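Local coordinates for sensor protein kinase HptS (Staphylococcus aureus, PDB 6LKG) that acts as the sensor histidine kinase of a two-component system, probably responding to extracellular hexose phosphate and switching on its uptake, at residues D[12-17]-D[157-162]; D[57-62]-D[103-108]. All coordinates share one frame; numbering follows the deposited sequence.

Contact 1. Residues D[12-17]-D[157-162]; sequences SSLHHT and VKLNHA
H15 reaches out from helix 3-27 and slides its imidazole under the side-chain amide of N160, in the turn that follows strand 153-158. Ring and amide planes are 26° apart, so the two flat groups lie stacked rather than edge to face. ND2 of N160 sits over the rim of the ring, 3.0 Å from ND1 of H15, but the angle is too poor for a hydrogen bond. The CB of N160 adds a CH-pi contact, 4.0 Å from the ring centroid and 18° off its normal. With CG of H15 anti to its own carbonyl carbon (chi1 -70°), the ring swings across to the turn and its edge meets the backbone there: NE2 of H15 lies 3.5 Å from CA of L159, which is in the ring plane.

One helical position back, L14 gives the contact its apolar side. Its CD1 meets CD2 of L159 at 4.1 Å, and this pair is buried beside strand 85-93, where F87 packs on L14 and Y85 on L159. Q11, a turn earlier on the helix, donates through NE2 to the K158 carbonyl. The K158 chain runs extended alongside the turn and bends only at its end, where NZ of K158 bonds O of L159 at 2.8 Å and also O of A162.

The chemistry is therefore graded: a leucine pair inside, a stacked imidazole and amide toward the surface. Together they join the turn to the long N-terminal helix, with the bond from Q11 NE2 to K158 O beside them.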
loop_
_atom_site.group_PDB
_atom_site.type_symbol
_atom_site.label_atom_id
_atom_site.label_comp_id
_atom_site.label_asym_id
_atom_site.label_seq_id
_atom_site.Cartn_x
_atom_site.Cartn_y
_atom_site.Cartn_z
ATOM N N SER D 12 -9.818 -11.062 24.380
ATOM C CA SER D 12 -11.248 -11.276 24.580
ATOM C C SER D 12 -12.045 -10.849 23.354
ATOM O O SER D 12 -12.989 -11.539 22.950
ATOM C CB SER D 12 -11.721 -10.517 25.821
ATOM O OG SER D 12 -13.128 -10.605 25.967
ATOM N N SER D 13 -11.677 -9.718 22.747
ATOM C CA SER D 13 -12.381 -9.248 21.559
ATOM C C SER D 13 -12.197 -10.208 20.389
ATOM O O SER D 13 -13.153 -10.496 19.659
ATOM C CB SER D 13 -11.896 -7.847 21.184
ATOM O OG SER D 13 -12.626 -7.330 20.084
ATOM N N LEU D 14 -10.979 -10.719 20.201
ATOM C CA LEU D 14 -10.734 -11.654 19.106
ATOM C C LEU D 14 -11.467 -12.969 19.333
ATOM O O LEU D 14 -12.006 -13.556 18.388
ATOM C CB LEU D 14 -9.233 -11.884 18.940
ATOM C CG LEU D 14 -8.444 -10.686 18.407
ATOM C CD1 LEU D 14 -6.947 -10.949 18.477
ATOM C CD2 LEU D 14 -8.869 -10.346 16.985
ATOM N N HIS D 15 -11.505 -13.442 20.582
ATOM C CA HIS D 15 -12.234 -14.669 20.892
ATOM C C HIS D 15 -13.723 -14.502 20.620
ATOM O O HIS D 15 -14.377 -15.421 20.114
ATOM C CB HIS D 15 -11.996 -15.067 22.348
ATOM C CG HIS D 15 -10.603 -15.540 22.624
ATOM N ND1 HIS D 15 -10.163 -15.854 23.892
ATOM C CD2 HIS D 15 -9.553 -15.752 21.797
ATOM C CE1 HIS D 15 -8.900 -16.239 23.834
ATOM N NE2 HIS D 15 -8.506 -16.187 22.575
ATOM N N HIS D 16 -14.278 -13.337 20.960
ATOM C CA HIS D 16 -15.688 -13.074 20.686
ATOM C C HIS D 16 -15.974 -13.065 19.192
ATOM O O HIS D 16 -16.968 -13.643 18.738
ATOM C CB HIS D 16 -16.104 -11.746 21.313
ATOM C CG HIS D 16 -17.502 -11.337 20.974
ATOM N ND1 HIS D 16 -17.779 -10.457 19.952
ATOM C CD2 HIS D 16 -18.699 -11.698 21.496
ATOM C CE1 HIS D 16 -19.083 -10.278 19.867
ATOM N NE2 HIS D 16 -19.667 -11.021 20.792
ATOM N N THR D 17 -15.117 -12.405 18.408
ATOM C CA THR D 17 -15.312 -12.384 16.962
ATOM C C THR D 17 -15.245 -13.789 16.380
ATOM O O THR D 17 -16.083 -14.168 15.551
ATOM C CB THR D 17 -14.267 -11.484 16.302
ATOM O OG1 THR D 17 -14.530 -10.114 16.637
ATOM C CG2 THR D 17 -14.298 -11.647 14.786
ATOM N N VAL D 157 -0.071 -13.604 24.394
ATOM C CA VAL D 157 -1.073 -14.561 24.846
ATOM C C VAL D 157 -1.475 -15.428 23.661
ATOM O O VAL D 157 -1.366 -15.016 22.502
ATOM C CB VAL D 157 -2.303 -13.856 25.469
ATOM C CG1 VAL D 157 -3.200 -13.282 24.383
ATOM C CG2 VAL D 157 -3.072 -14.812 26.372
ATOM N N LYS D 158 -1.941 -16.639 23.954
ATOM C CA LYS D 158 -2.368 -17.559 22.912
ATOM C C LYS D 158 -3.851 -17.369 22.628
ATOM O O LYS D 158 -4.656 -17.206 23.548
ATOM C CB LYS D 158 -2.110 -19.012 23.312
ATOM C CG LYS D 158 -2.352 -19.998 22.174
ATOM C CD LYS D 158 -2.336 -21.447 22.638
ATOM C CE LYS D 158 -2.910 -22.360 21.559
ATOM N NZ LYS D 158 -4.388 -22.216 21.413
ATOM N N LEU D 159 -4.203 -17.387 21.346
ATOM C CA LEU D 159 -5.593 -17.307 20.924
ATOM C C LEU D 159 -6.212 -18.699 20.915
ATOM O O LEU D 159 -5.524 -19.704 20.714
ATOM C CB LEU D 159 -5.705 -16.663 19.540
ATOM C CG LEU D 159 -5.002 -15.309 19.389
ATOM C CD1 LEU D 159 -5.157 -14.768 17.978
ATOM C CD2 LEU D 159 -5.536 -14.312 20.409
ATOM N N ASN D 160 -7.529 -18.751 21.131
ATOM C CA ASN D 160 -8.184 -20.035 21.375
ATOM C C ASN D 160 -8.341 -20.848 20.098
ATOM O O ASN D 160 -8.232 -22.079 20.125
ATOM C CB ASN D 160 -9.557 -19.816 22.011
ATOM C CG ASN D 160 -9.470 -19.344 23.440
ATOM O OD1 ASN D 160 -8.413 -19.418 24.063
ATOM N ND2 ASN D 160 -10.588 -18.866 23.975
ATOM N N HIS D 161 -8.598 -20.185 18.972
ATOM C CA HIS D 161 -9.022 -20.886 17.767
ATOM C C HIS D 161 -7.893 -21.579 17.017
ATOM O O HIS D 161 -8.178 -22.394 16.134
ATOM C CB HIS D 161 -9.725 -19.914 16.819
ATOM C CG HIS D 161 -8.818 -18.880 16.230
ATOM N ND1 HIS D 161 -8.335 -17.813 16.957
ATOM C CD2 HIS D 161 -8.312 -18.745 14.982
ATOM C CE1 HIS D 161 -7.567 -17.068 16.184
ATOM N NE2 HIS D 161 -7.537 -17.611 14.979
ATOM N N ALA D 162 -6.634 -21.289 17.329
ATOM C CA ALA D 162 -5.526 -21.881 16.592
ATOM C C ALA D 162 -4.264 -21.779 17.436
ATOM O O ALA D 162 -4.263 -21.190 18.521
ATOM C CB ALA D 162 -5.342 -21.203 15.232
#

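Contact 2. Residues D[57-62]-D[103-108]; sequences QPATLY and IYMANT
T60 turns its OG1 back beside its own backbone N (chi1 -57°), and N107 carries its amide between its backbone N and carbonyl carbon (chi1 58°); together these torsions bring OG1 of T60 to OD1 of N107, 2.7 Å away. The hydroxyl donates from above the carbonyl plane, 38° out of it. On the same face of the sheet the Y62 ring presents its edge to A106, with CE2 of Y62 3.7 Å from CB of A106.

Underneath runs an antiparallel ladder between strands 60-67 and 98-107. Y62 and Y104 form a hydrogen-bonded pair, Y62 N to Y104 O and Y104 N to Y62 O, each 2.8 Å, the second almost straight. Nearer the end of the ladder, T60 faces two residues: its O accepts from A106 N at 3.0 Å, and its N donates to N107 O at 2.9 Å. With the helical backbone of A106 this resembles a classic beta bulge, but without the second bond to T60 O: N107 N is buried with no partner.

The other face is greasy. L61 puts CD2 3.7 Å from CB of M105 and CD1 4.0 Å from CG2 of I103, and helix 3-27 covers this side through L14, T17 and I21. The pairing thus joins two central strands of the first sheet, regular at the tyrosines and irregular at T60, where the threonine-asparagine bond adds a side-chain tie to the backbone ones.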
loop_
_atom_site.group_PDB
_atom_site.type_symbol
_atom_site.label_atom_id
_atom_site.label_comp_id
_atom_site.label_asym_id
_atom_site.label_seq_id
_atom_site.Cartn_x
_atom_site.Cartn_y
_atom_site.Cartn_z
ATOM N N GLN D 57 -20.021 -8.139 15.336
ATOM C CA GLN D 57 -18.728 -8.083 15.996
ATOM C C GLN D 57 -18.043 -6.763 15.662
ATOM O O GLN D 57 -18.380 -6.119 14.663
ATOM C CB GLN D 57 -17.861 -9.280 15.584
ATOM C CG GLN D 57 -17.726 -9.445 14.098
ATOM C CD GLN D 57 -16.587 -8.624 13.564
ATOM O OE1 GLN D 57 -15.486 -8.659 14.108
ATOM N NE2 GLN D 57 -16.843 -7.865 12.508
ATOM N N PRO D 58 -17.084 -6.318 16.494
ATOM C CA PRO D 58 -16.452 -5.008 16.264
ATOM C C PRO D 58 -15.399 -4.950 15.161
ATOM O O PRO D 58 -15.227 -3.896 14.538
ATOM C CB PRO D 58 -15.824 -4.693 17.627
ATOM C CG PRO D 58 -15.494 -6.026 18.186
ATOM C CD PRO D 58 -16.598 -6.948 17.736
ATOM N N ALA D 59 -14.674 -6.040 14.918
ATOM C CA ALA D 59 -13.520 -5.984 14.029
ATOM C C ALA D 59 -13.930 -5.704 12.583
ATOM O O ALA D 59 -15.063 -5.961 12.164
ATOM C CB ALA D 59 -12.721 -7.286 14.097
ATOM N N THR D 60 -12.984 -5.154 11.824
ATOM C CA THR D 60 -13.156 -4.939 10.388
ATOM C C THR D 60 -12.880 -6.256 9.678
ATOM O O THR D 60 -11.728 -6.669 9.531
ATOM C CB THR D 60 -12.222 -3.841 9.886
ATOM O OG1 THR D 60 -12.456 -2.634 10.622
ATOM C CG2 THR D 60 -12.454 -3.579 8.403
ATOM N N LEU D 61 -13.941 -6.924 9.239
ATOM C CA LEU D 61 -13.833 -8.238 8.631
ATOM C C LEU D 61 -14.233 -8.179 7.165
ATOM O O LEU D 61 -15.126 -7.423 6.775
ATOM C CB LEU D 61 -14.707 -9.271 9.350
ATOM C CG LEU D 61 -14.409 -9.589 10.813
ATOM C CD1 LEU D 61 -15.311 -10.721 11.284
ATOM C CD2 LEU D 61 -12.946 -9.944 11.004
ATOM N N TYR D 62 -13.559 -8.992 6.358
ATOM C CA TYR D 62 -13.891 -9.148 4.951
ATOM C C TYR D 62 -14.064 -10.629 4.660
ATOM O O TYR D 62 -13.197 -11.436 5.006
ATOM C CB TYR D 62 -12.809 -8.545 4.051
ATOM C CG TYR D 62 -12.679 -7.047 4.194
ATOM C CD1 TYR D 62 -13.605 -6.190 3.613
ATOM C CD2 TYR D 62 -11.628 -6.489 4.908
ATOM C CE1 TYR D 62 -13.490 -4.819 3.745
ATOM C CE2 TYR D 62 -11.504 -5.120 5.044
ATOM C CZ TYR D 62 -12.437 -4.290 4.461
ATOM O OH TYR D 62 -12.313 -2.928 4.597
ATOM N N ILE D 103 -12.567 -15.715 5.995
ATOM C CA ILE D 103 -12.838 -14.494 6.743
ATOM C C ILE D 103 -11.498 -13.870 7.097
ATOM O O ILE D 103 -10.662 -14.509 7.750
ATOM C CB ILE D 103 -13.661 -14.764 8.011
ATOM C CG1 ILE D 103 -14.986 -15.446 7.664
ATOM C CG2 ILE D 103 -13.925 -13.460 8.749
ATOM C CD1 ILE D 103 -15.917 -14.599 6.856
ATOM N N TYR D 104 -11.290 -12.630 6.666
ATOM C CA TYR D 104 -10.067 -11.892 6.941
ATOM C C TYR D 104 -10.362 -10.758 7.909
ATOM O O TYR D 104 -11.438 -10.155 7.861
ATOM C CB TYR D 104 -9.456 -11.316 5.660
ATOM C CG TYR D 104 -8.873 -12.333 4.707
ATOM C CD1 TYR D 104 -7.552 -12.746 4.826
ATOM C CD2 TYR D 104 -9.633 -12.861 3.671
ATOM C CE1 TYR D 104 -7.010 -13.667 3.951
ATOM C CE2 TYR D 104 -9.097 -13.785 2.790
ATOM C CZ TYR D 104 -7.786 -14.181 2.935
ATOM O OH TYR D 104 -7.246 -15.099 2.063
ATOM N N MET D 105 -9.406 -10.469 8.786
ATOM C CA MET D 105 -9.469 -9.306 9.660
ATOM C C MET D 105 -8.423 -8.300 9.201
ATOM O O MET D 105 -7.220 -8.577 9.264
ATOM C CB MET D 105 -9.243 -9.693 11.121
ATOM C CG MET D 105 -9.301 -8.510 12.076
ATOM S SD MET D 105 -8.569 -8.856 13.683
ATOM C CE MET D 105 -6.825 -8.897 13.275
ATOM N N ALA D 106 -8.883 -7.137 8.736
ATOM C CA ALA D 106 -7.956 -6.080 8.352
ATOM C C ALA D 106 -7.477 -5.301 9.568
ATOM O O ALA D 106 -6.323 -4.856 9.603
ATOM C CB ALA D 106 -8.612 -5.138 7.342
ATOM N N ASN D 107 -8.337 -5.153 10.568
ATOM C CA ASN D 107 -8.008 -4.471 11.811
ATOM C C ASN D 107 -9.150 -4.720 12.785
ATOM O O ASN D 107 -10.174 -5.313 12.433
ATOM C CB ASN D 107 -7.786 -2.970 11.591
ATOM C CG ASN D 107 -8.992 -2.284 10.970
ATOM O OD1 ASN D 107 -10.014 -2.082 11.626
ATOM N ND2 ASN D 107 -8.877 -1.924 9.696
ATOM N N THR D 108 -8.961 -4.260 14.015
ATOM C CA THR D 108 -10.017 -4.212 15.010
ATOM C C THR D 108 -9.870 -2.911 15.787
ATOM O O THR D 108 -8.755 -2.391 15.917
ATOM C CB THR D 108 -9.973 -5.432 15.950
ATOM O OG1 THR D 108 -11.263 -5.638 16.542
ATOM C CG2 THR D 108 -8.937 -5.255 17.045
#

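How the contacts relate
The centres of contacts 1 and 2 lie about 13 Å apart, and helix 3-27 connects them. In contact 1 that helix meets the turn after strand 153-158 of the second four-stranded sheet; contact 2 lies in the first sheet, pairing strands 60-67 and 98-107. Along the chain both segments of contact 2 fall between those of contact 1. The two touch directly: CD2 of L14 packs on SD of M105 at 3.6 Å, and OG1 of T17 probably bonds OE1 of Q57. One long N-terminal helix thus serves both sheets, an arrangement consistent with a tandem Cache-type sensor domain, and would be placed to link its two halves.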